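Local coordinates for protein AvmM (Streptomyces sp. NBRC 109436, PDB 7FE6) that catalyses the macrocyclization step of alchivemycin A biosynthesis, through a dehydration and Michael-type addition, at residues A[24-38]-A[145-159]. Numbering follows the deposited sequence.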
ATOM      1  N   ILE A  24       4.636 -13.775   6.124  1.00 59.14           N
ATOM      2  CA  ILE A  24       3.215 -13.752   5.797  1.00 57.43           C
ATOM      3  C   ILE A  24       2.753 -12.321   6.051  1.00 57.60           C
ATOM      4  O   ILE A  24       2.486 -11.938   7.198  1.00 57.75           O
ATOM      5  CB  ILE A  24       2.409 -14.751   6.637  1.00 56.13           C
ATOM      6  CG1 ILE A  24       3.124 -16.097   6.740  1.00 60.90           C
ATOM      7  CG2 ILE A  24       1.045 -14.958   6.011  1.00 52.89           C
ATOM      8  CD1 ILE A  24       3.397 -16.782   5.387  1.00 61.89           C
ATOM      9  N   VAL A  25       2.653 -11.536   4.977  1.00 53.20           N
ATOM     10  CA  VAL A  25       2.357 -10.111   5.053  1.00 55.42           C
ATOM     11  C   VAL A  25       0.907  -9.865   4.607  1.00 53.26           C
ATOM     12  O   VAL A  25       0.243 -10.747   4.075  1.00 53.99           O
ATOM     13  CB  VAL A  25       3.360  -9.291   4.209  1.00 59.22           C
ATOM     14  CG1 VAL A  25       4.791  -9.718   4.563  1.00 59.09           C
ATOM     15  CG2 VAL A  25       3.106  -9.495   2.716  1.00 47.82           C
ATOM     16  N   ALA A  26       0.422  -8.638   4.799  1.00 53.27           N
ATOM     17  CA  ALA A  26      -0.926  -8.287   4.357  1.00 50.83           C
ATOM     18  C   ALA A  26      -0.954  -6.897   3.713  1.00 49.53           C
ATOM     19  O   ALA A  26      -0.213  -5.994   4.107  1.00 48.09           O
ATOM     20  CB  ALA A  26      -1.915  -8.339   5.516  1.00 48.48           C
ATOM     21  N   ASP A  27      -1.861  -6.718   2.744  1.00 43.51           N
ATOM     22  CA  ASP A  27      -2.018  -5.444   2.056  1.00 43.55           C
ATOM     23  C   ASP A  27      -3.482  -5.017   2.017  1.00 44.16           C
ATOM     24  O   ASP A  27      -4.390  -5.853   1.920  1.00 43.26           O
ATOM     25  CB  ASP A  27      -1.471  -5.497   0.633  1.00 41.57           C
ATOM     26  CG  ASP A  27       0.006  -5.797   0.613  1.00 45.45           C
ATOM     27  OD1 ASP A  27       0.771  -5.035   1.233  1.00 46.68           O
ATOM     28  OD2 ASP A  27       0.415  -6.776  -0.040  1.00 48.30           O
ATOM     29  N   PHE A  28      -3.701  -3.701   2.104  1.00 42.60           N
ATOM     30  CA  PHE A  28      -5.018  -3.092   1.987  1.00 39.30           C
ATOM     31  C   PHE A  28      -5.174  -2.421   0.625  1.00 39.68           C
ATOM     32  O   PHE A  28      -4.222  -1.857   0.072  1.00 40.79           O
ATOM     33  CB  PHE A  28      -5.243  -2.049   3.092  1.00 38.31           C
ATOM     34  CG  PHE A  28      -5.452  -2.629   4.473  1.00 42.42           C
ATOM     35  CD1 PHE A  28      -6.680  -3.177   4.837  1.00 40.90           C
ATOM     36  CD2 PHE A  28      -4.455  -2.561   5.434  1.00 44.29           C
ATOM     37  CE1 PHE A  28      -6.891  -3.674   6.109  1.00 43.27           C
ATOM     38  CE2 PHE A  28      -4.674  -3.077   6.728  1.00 45.79           C
ATOM     39  CZ  PHE A  28      -5.883  -3.636   7.049  1.00 44.70           C
ATOM     40  N   ILE A  29      -6.395  -2.463   0.094  1.00 38.18           N
ATOM     41  CA  ILE A  29      -6.764  -1.718  -1.107  1.00 37.83           C
ATOM     42  C   ILE A  29      -8.082  -1.011  -0.832  1.00 40.23           C
ATOM     43  O   ILE A  29      -9.049  -1.654  -0.411  1.00 40.54           O
ATOM     44  CB  ILE A  29      -6.914  -2.622  -2.350  1.00 39.87           C
ATOM     45  CG1 ILE A  29      -5.572  -3.220  -2.778  1.00 39.82           C
ATOM     46  CG2 ILE A  29      -7.496  -1.821  -3.521  1.00 39.99           C
ATOM     47  CD1 ILE A  29      -4.588  -2.193  -3.348  1.00 38.15           C
ATOM     48  N   GLY A  30      -8.123   0.310  -1.055  1.00 38.60           N
ATOM     49  CA  GLY A  30      -9.373   1.034  -1.050  1.00 36.04           C
ATOM     50  C   GLY A  30      -9.899   1.434   0.308  1.00 38.25           C
ATOM     51  O   GLY A  30     -11.068   1.814   0.410  1.00 38.69           O
ATOM     52  N   VAL A  31      -9.083   1.356   1.355  1.00 36.68           N
ATOM     53  CA  VAL A  31      -9.448   1.876   2.672  1.00 38.54           C
ATOM     54  C   VAL A  31      -9.425   3.404   2.639  1.00 39.24           C
ATOM     55  O   VAL A  31      -8.365   3.997   2.383  1.00 40.98           O
ATOM     56  CB  VAL A  31      -8.493   1.361   3.758  1.00 39.96           C
ATOM     57  CG1 VAL A  31      -8.985   1.807   5.152  1.00 39.78           C
ATOM     58  CG2 VAL A  31      -8.384  -0.143   3.676  1.00 39.62           C
ATOM     59  N   PRO A  32     -10.531   4.087   2.915  1.00 40.41           N
ATOM     60  CA  PRO A  32     -10.490   5.546   2.948  1.00 39.97           C
ATOM     61  C   PRO A  32      -9.834   6.034   4.228  1.00 42.12           C
ATOM     62  O   PRO A  32      -9.879   5.377   5.269  1.00 40.59           O
ATOM     63  CB  PRO A  32     -11.970   5.940   2.889  1.00 40.49           C
ATOM     64  CG  PRO A  32     -12.703   4.791   3.468  1.00 39.91           C
ATOM     65  CD  PRO A  32     -11.875   3.559   3.210  1.00 43.08           C
ATOM     66  N   ALA A  33      -9.189   7.202   4.128  1.00 42.52           N
ATOM     67  CA  ALA A  33      -8.567   7.831   5.288  1.00 40.75           C
ATOM     68  C   ALA A  33      -9.594   8.503   6.201  1.00 45.73           C
ATOM     69  O   ALA A  33      -9.269   8.813   7.358  1.00 48.15           O
ATOM     70  CB  ALA A  33      -7.511   8.838   4.842  1.00 42.01           C
ATOM     71  N   VAL A  34     -10.799   8.786   5.698  1.00 42.06           N
ATOM     72  CA  VAL A  34     -11.907   9.257   6.519  1.00 47.06           C
ATOM     73  C   VAL A  34     -13.129   8.415   6.181  1.00 47.94           C
ATOM     74  O   VAL A  34     -13.472   8.249   5.000  1.00 47.45           O
ATOM     75  CB  VAL A  34     -12.208  10.761   6.328  1.00 48.63           C
ATOM     76  CG1 VAL A  34     -13.394  11.140   7.151  1.00 51.05           C
ATOM     77  CG2 VAL A  34     -11.001  11.636   6.732  1.00 47.04           C
ATOM     78  N   ILE A  35     -13.762   7.861   7.210  1.00 46.34           N
ATOM     79  CA  ILE A  35     -14.977   7.072   7.068  1.00 47.72           C
ATOM     80  C   ILE A  35     -16.141   7.864   7.653  1.00 53.24           C
ATOM     81  O   ILE A  35     -16.060   8.364   8.783  1.00 55.62           O
ATOM     82  CB  ILE A  35     -14.834   5.698   7.748  1.00 48.41           C
ATOM     83  CG1 ILE A  35     -13.854   4.811   6.951  1.00 46.06           C
ATOM     84  CG2 ILE A  35     -16.199   5.057   7.922  1.00 46.90           C
ATOM     85  CD1 ILE A  35     -13.432   3.536   7.622  1.00 41.23           C
ATOM     86  N   THR A  36     -17.208   7.990   6.888  1.00 51.85           N
ATOM     87  CA  THR A  36     -18.367   8.718   7.383  1.00 52.15           C
ATOM     88  C   THR A  36     -19.209   7.814   8.273  1.00 55.96           C
ATOM     89  O   THR A  36     -19.576   6.715   7.850  1.00 59.98           O
ATOM     90  CB  THR A  36     -19.223   9.234   6.234  1.00 53.31           C
ATOM     91  OG1 THR A  36     -18.474  10.179   5.470  1.00 54.23           O
ATOM     92  CG2 THR A  36     -20.507   9.888   6.757  1.00 52.67           C
ATOM     93  N   PRO A  37     -19.566   8.253   9.480  1.00 57.46           N
ATOM     94  CA  PRO A  37     -20.457   7.450  10.321  1.00 56.96           C
ATOM     95  C   PRO A  37     -21.742   7.107   9.592  1.00 58.91           C
ATOM     96  O   PRO A  37     -22.279   7.917   8.827  1.00 54.62           O
ATOM     97  CB  PRO A  37     -20.718   8.361  11.524  1.00 54.39           C
ATOM     98  CG  PRO A  37     -19.524   9.187  11.610  1.00 54.86           C
ATOM     99  CD  PRO A  37     -19.052   9.424  10.203  1.00 55.87           C
ATOM    100  N   GLY A  38     -22.182   5.855   9.772  1.00 59.30           N
ATOM    101  CA  GLY A  38     -23.418   5.375   9.207  1.00 57.59           C
ATOM    102  C   GLY A  38     -23.286   4.860   7.799  1.00 59.48           C
ATOM    103  O   GLY A  38     -24.160   4.118   7.338  1.00 60.15           O
ATOM    104  N   ARG A 145     -22.014   2.495  13.149  1.00 61.43           N
ATOM    105  CA  ARG A 145     -23.306   3.099  13.393  1.00 65.51           C
ATOM    106  C   ARG A 145     -23.147   4.614  13.457  1.00 65.94           C
ATOM    107  O   ARG A 145     -22.088   5.135  13.818  1.00 65.10           O
ATOM    108  CB  ARG A 145     -23.925   2.559  14.690  1.00 65.18           C
ATOM    109  CG  ARG A 145     -23.161   2.926  15.956  1.00 67.92           C
ATOM    110  CD  ARG A 145     -23.897   2.451  17.210  1.00 68.90           C
ATOM    111  NE  ARG A 145     -23.265   2.917  18.442  1.00 68.23           N
ATOM    112  CZ  ARG A 145     -23.358   4.165  18.892  1.00 72.46           C
ATOM    113  NH1 ARG A 145     -24.041   5.071  18.204  1.00 72.41           N
ATOM    114  NH2 ARG A 145     -22.762   4.516  20.022  1.00 76.94           N
ATOM    115  N   GLU A 146     -24.203   5.318  13.059  1.00 67.63           N
ATOM    116  CA  GLU A 146     -24.231   6.764  13.191  1.00 67.10           C
ATOM    117  C   GLU A 146     -24.033   7.148  14.648  1.00 70.60           C
ATOM    118  O   GLU A 146     -24.442   6.429  15.566  1.00 69.71           O
ATOM    119  CB  GLU A 146     -25.568   7.300  12.691  1.00 72.04           C
ATOM    120  CG  GLU A 146     -25.682   7.366  11.190  1.00 76.54           C
ATOM    121  CD  GLU A 146     -27.055   7.832  10.733  1.00 91.05           C
ATOM    122  OE1 GLU A 146     -27.848   8.283  11.596  1.00 90.21           O
ATOM    123  OE2 GLU A 146     -27.323   7.772   9.506  1.00 96.00           O
ATOM    124  N   GLY A 147     -23.416   8.300  14.867  1.00 70.63           N
ATOM    125  CA  GLY A 147     -23.293   8.793  16.214  1.00 67.08           C
ATOM    126  C   GLY A 147     -22.093   8.297  16.985  1.00 68.81           C
ATOM    127  O   GLY A 147     -21.995   8.575  18.186  1.00 68.10           O
ATOM    128  N   ILE A 148     -21.198   7.535  16.360  1.00 69.74           N
ATOM    129  CA  ILE A 148     -19.935   7.174  16.987  1.00 66.64           C
ATOM    130  C   ILE A 148     -18.819   7.720  16.110  1.00 64.29           C
ATOM    131  O   ILE A 148     -18.902   7.657  14.877  1.00 62.81           O
ATOM    132  CB  ILE A 148     -19.833   5.651  17.227  1.00 68.56           C
ATOM    133  CG1 ILE A 148     -18.626   5.316  18.109  1.00 69.45           C
ATOM    134  CG2 ILE A 148     -19.810   4.873  15.911  1.00 66.82           C
ATOM    135  CD1 ILE A 148     -18.683   3.904  18.722  1.00 71.84           C
ATOM    136  N   THR A 149     -17.825   8.346  16.739  1.00 63.22           N
ATOM    137  CA  THR A 149     -16.740   8.997  16.020  1.00 61.78           C
ATOM    138  C   THR A 149     -15.399   8.634  16.644  1.00 63.96           C
ATOM    139  O   THR A 149     -15.328   8.131  17.772  1.00 64.15           O
ATOM    140  CB  THR A 149     -16.868  10.521  16.031  1.00 60.09           C
ATOM    141  OG1 THR A 149     -16.745  10.999  17.378  1.00 56.76           O
ATOM    142  CG2 THR A 149     -18.196  10.958  15.423  1.00 55.78           C
ATOM    143  N   SER A 150     -14.330   8.901  15.888  1.00 57.33           N
ATOM    144  CA  SER A 150     -12.984   8.718  16.402  1.00 59.12           C
ATOM    145  C   SER A 150     -12.017   9.568  15.587  1.00 58.86           C
ATOM    146  O   SER A 150     -12.114   9.614  14.360  1.00 59.55           O
ATOM    147  CB  SER A 150     -12.577   7.244  16.354  1.00 58.36           C
ATOM    148  OG  SER A 150     -11.234   7.105  16.759  1.00 59.96           O
ATOM    149  N   GLU A 151     -11.076  10.212  16.263  1.00 53.17           N
ATOM    150  CA  GLU A 151     -10.128  11.074  15.588  1.00 57.22           C
ATOM    151  C   GLU A 151      -8.770  10.418  15.336  1.00 60.30           C
ATOM    152  O   GLU A 151      -7.909  11.022  14.685  1.00 56.37           O
ATOM    153  CB  GLU A 151     -10.012  12.380  16.370  1.00 59.89           C
ATOM    154  CG  GLU A 151     -11.289  13.184  16.141  1.00 59.67           C
ATOM    155  CD  GLU A 151     -11.499  13.399  14.635  1.00 63.70           C
ATOM    156  OE1 GLU A 151     -10.591  14.050  14.036  1.00 60.51           O
ATOM    157  OE2 GLU A 151     -12.479  12.853  14.042  1.00 57.66           O
ATOM    158  N   HIS A 152      -8.565   9.196  15.813  1.00 59.19           N
ATOM    159  CA  HIS A 152      -7.413   8.415  15.383  1.00 58.76           C
ATOM    160  C   HIS A 152      -7.716   6.947  15.649  1.00 59.00           C
ATOM    161  O   HIS A 152      -7.749   6.509  16.806  1.00 57.36           O
ATOM    162  CB  HIS A 152      -6.122   8.852  16.073  1.00 57.83           C
ATOM    163  CG  HIS A 152      -4.978   7.919  15.815  1.00 59.07           C
ATOM    164  ND1 HIS A 152      -4.519   7.637  14.543  1.00 57.02           N
ATOM    165  CD2 HIS A 152      -4.240   7.154  16.659  1.00 58.62           C
ATOM    166  CE1 HIS A 152      -3.528   6.765  14.620  1.00 58.52           C
ATOM    167  NE2 HIS A 152      -3.339   6.456  15.892  1.00 61.33           N
ATOM    168  N   ALA A 153      -7.896   6.194  14.570  1.00 58.05           N
ATOM    169  CA  ALA A 153      -8.322   4.814  14.621  1.00 58.06           C
ATOM    170  C   ALA A 153      -7.530   4.059  13.571  1.00 59.36           C
ATOM    171  O   ALA A 153      -6.894   4.652  12.692  1.00 55.20           O
ATOM    172  CB  ALA A 153      -9.830   4.688  14.369  1.00 56.66           C
ATOM    173  N   GLY A 154      -7.592   2.741  13.640  1.00 58.41           N
ATOM    174  CA  GLY A 154      -6.920   1.933  12.643  1.00 52.69           C
ATOM    175  C   GLY A 154      -7.688   0.664  12.389  1.00 56.47           C
ATOM    176  O   GLY A 154      -8.363   0.126  13.281  1.00 55.88           O
ATOM    177  N   ILE A 155      -7.599   0.188  11.151  1.00 53.45           N
ATOM    178  CA  ILE A 155      -7.912  -1.199  10.839  1.00 51.03           C
ATOM    179  C   ILE A 155      -6.582  -1.922  10.693  1.00 51.79           C
ATOM    180  O   ILE A 155      -5.676  -1.446   9.990  1.00 48.91           O
ATOM    181  CB  ILE A 155      -8.761  -1.315   9.568  1.00 48.82           C
ATOM    182  CG1 ILE A 155      -9.985  -0.414   9.678  1.00 52.41           C
ATOM    183  CG2 ILE A 155      -9.207  -2.743   9.381  1.00 51.73           C
ATOM    184  CD1 ILE A 155     -10.819  -0.312   8.399  1.00 45.35           C
ATOM    185  N   PHE A 156      -6.463  -3.072  11.338  1.00 49.45           N
ATOM    186  CA  PHE A 156      -5.229  -3.836  11.309  1.00 52.05           C
ATOM    187  C   PHE A 156      -5.481  -5.226  10.754  1.00 54.89           C
ATOM    188  O   PHE A 156      -6.485  -5.865  11.086  1.00 56.97           O
ATOM    189  CB  PHE A 156      -4.597  -3.970  12.681  1.00 53.06           C
ATOM    190  CG  PHE A 156      -4.121  -2.674  13.273  1.00 53.82           C
ATOM    191  CD1 PHE A 156      -5.030  -1.785  13.868  1.00 51.28           C
ATOM    192  CD2 PHE A 156      -2.758  -2.352  13.255  1.00 49.67           C
ATOM    193  CE1 PHE A 156      -4.599  -0.617  14.438  1.00 53.06           C
ATOM    194  CE2 PHE A 156      -2.310  -1.176  13.808  1.00 50.33           C
ATOM    195  CZ  PHE A 156      -3.236  -0.297  14.410  1.00 55.16           C
ATOM    196  N   ALA A 157      -4.588  -5.663   9.872  1.00 53.34           N
ATOM    197  CA  ALA A 157      -4.653  -6.992   9.286  1.00 52.63           C
ATOM    198  C   ALA A 157      -3.662  -7.895  10.004  1.00 53.67           C
ATOM    199  O   ALA A 157      -2.462  -7.604  10.046  1.00 53.09           O
ATOM    200  CB  ALA A 157      -4.363  -6.932   7.790  1.00 51.78           C
ATOM    201  N   LEU A 158      -4.163  -8.991  10.563  1.00 54.72           N
ATOM    202  CA  LEU A 158      -3.334  -9.931  11.313  1.00 57.03           C
ATOM    203  C   LEU A 158      -3.549 -11.304  10.698  1.00 56.44           C
ATOM    204  O   LEU A 158      -4.516 -12.003  11.056  1.00 56.98           O
ATOM    205  CB  LEU A 158      -3.691  -9.944  12.797  1.00 57.80           C
ATOM    206  CG  LEU A 158      -2.994 -11.023  13.638  1.00 56.80           C
ATOM    207  CD1 LEU A 158      -1.485 -10.744  13.813  1.00 52.69           C
ATOM    208  CD2 LEU A 158      -3.703 -11.208  14.970  1.00 55.71           C
ATOM    209  N   PRO A 159      -2.686 -11.721   9.772  1.00 58.79           N
ATOM    210  CA  PRO A 159      -2.810 -13.070   9.203  1.00 58.97           C
ATOM    211  C   PRO A 159      -2.566 -14.133  10.270  1.00 56.54           C
ATOM    212  O   PRO A 159      -1.599 -14.064  11.028  1.00 59.61           O
ATOM    213  CB  PRO A 159      -1.737 -13.091   8.111  1.00 55.28           C
ATOM    214  CG  PRO A 159      -1.425 -11.638   7.854  1.00 54.96           C
ATOM    215  CD  PRO A 159      -1.580 -10.968   9.170  1.00 54.97           C
TER
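F28 reaches from strand 24-29 across to I155 and A157 of strand 153-159, where two sheets of this all-beta fold face each other like the layers of a sandwich. The strand axes come within 7.0 Å, roughly antiparallel at 150°, with no hydrogen bond between the segments. F28 CG stands anti to the carbonyl carbon (chi1 -72°), which sends the far end of the ring across the gap. Its CZ lies 3.7 Å from A157 CB and 3.7 Å from I155 O, while CE1 sits 4.1 Å from I155 CG2 and the ring edge meets F156 C near its plane. With an alanine here, A157 CB and I155 CG2 would lose the ring contact and a gap would probably open between the sheets. I155 also meets V31 through CD1, and L62 and F187 pack against it from its own sheet. The sheets draw together where A26 CB comes 3.6 Å from A157 CB, and P159 slides past I24. At the other end, the loop after strand 34-35 meets the type II beta turn from R145 to I148. There P37 CG rests 3.7 Å from I148 O, and E146 CG touches G38 CA at 3.6 Å.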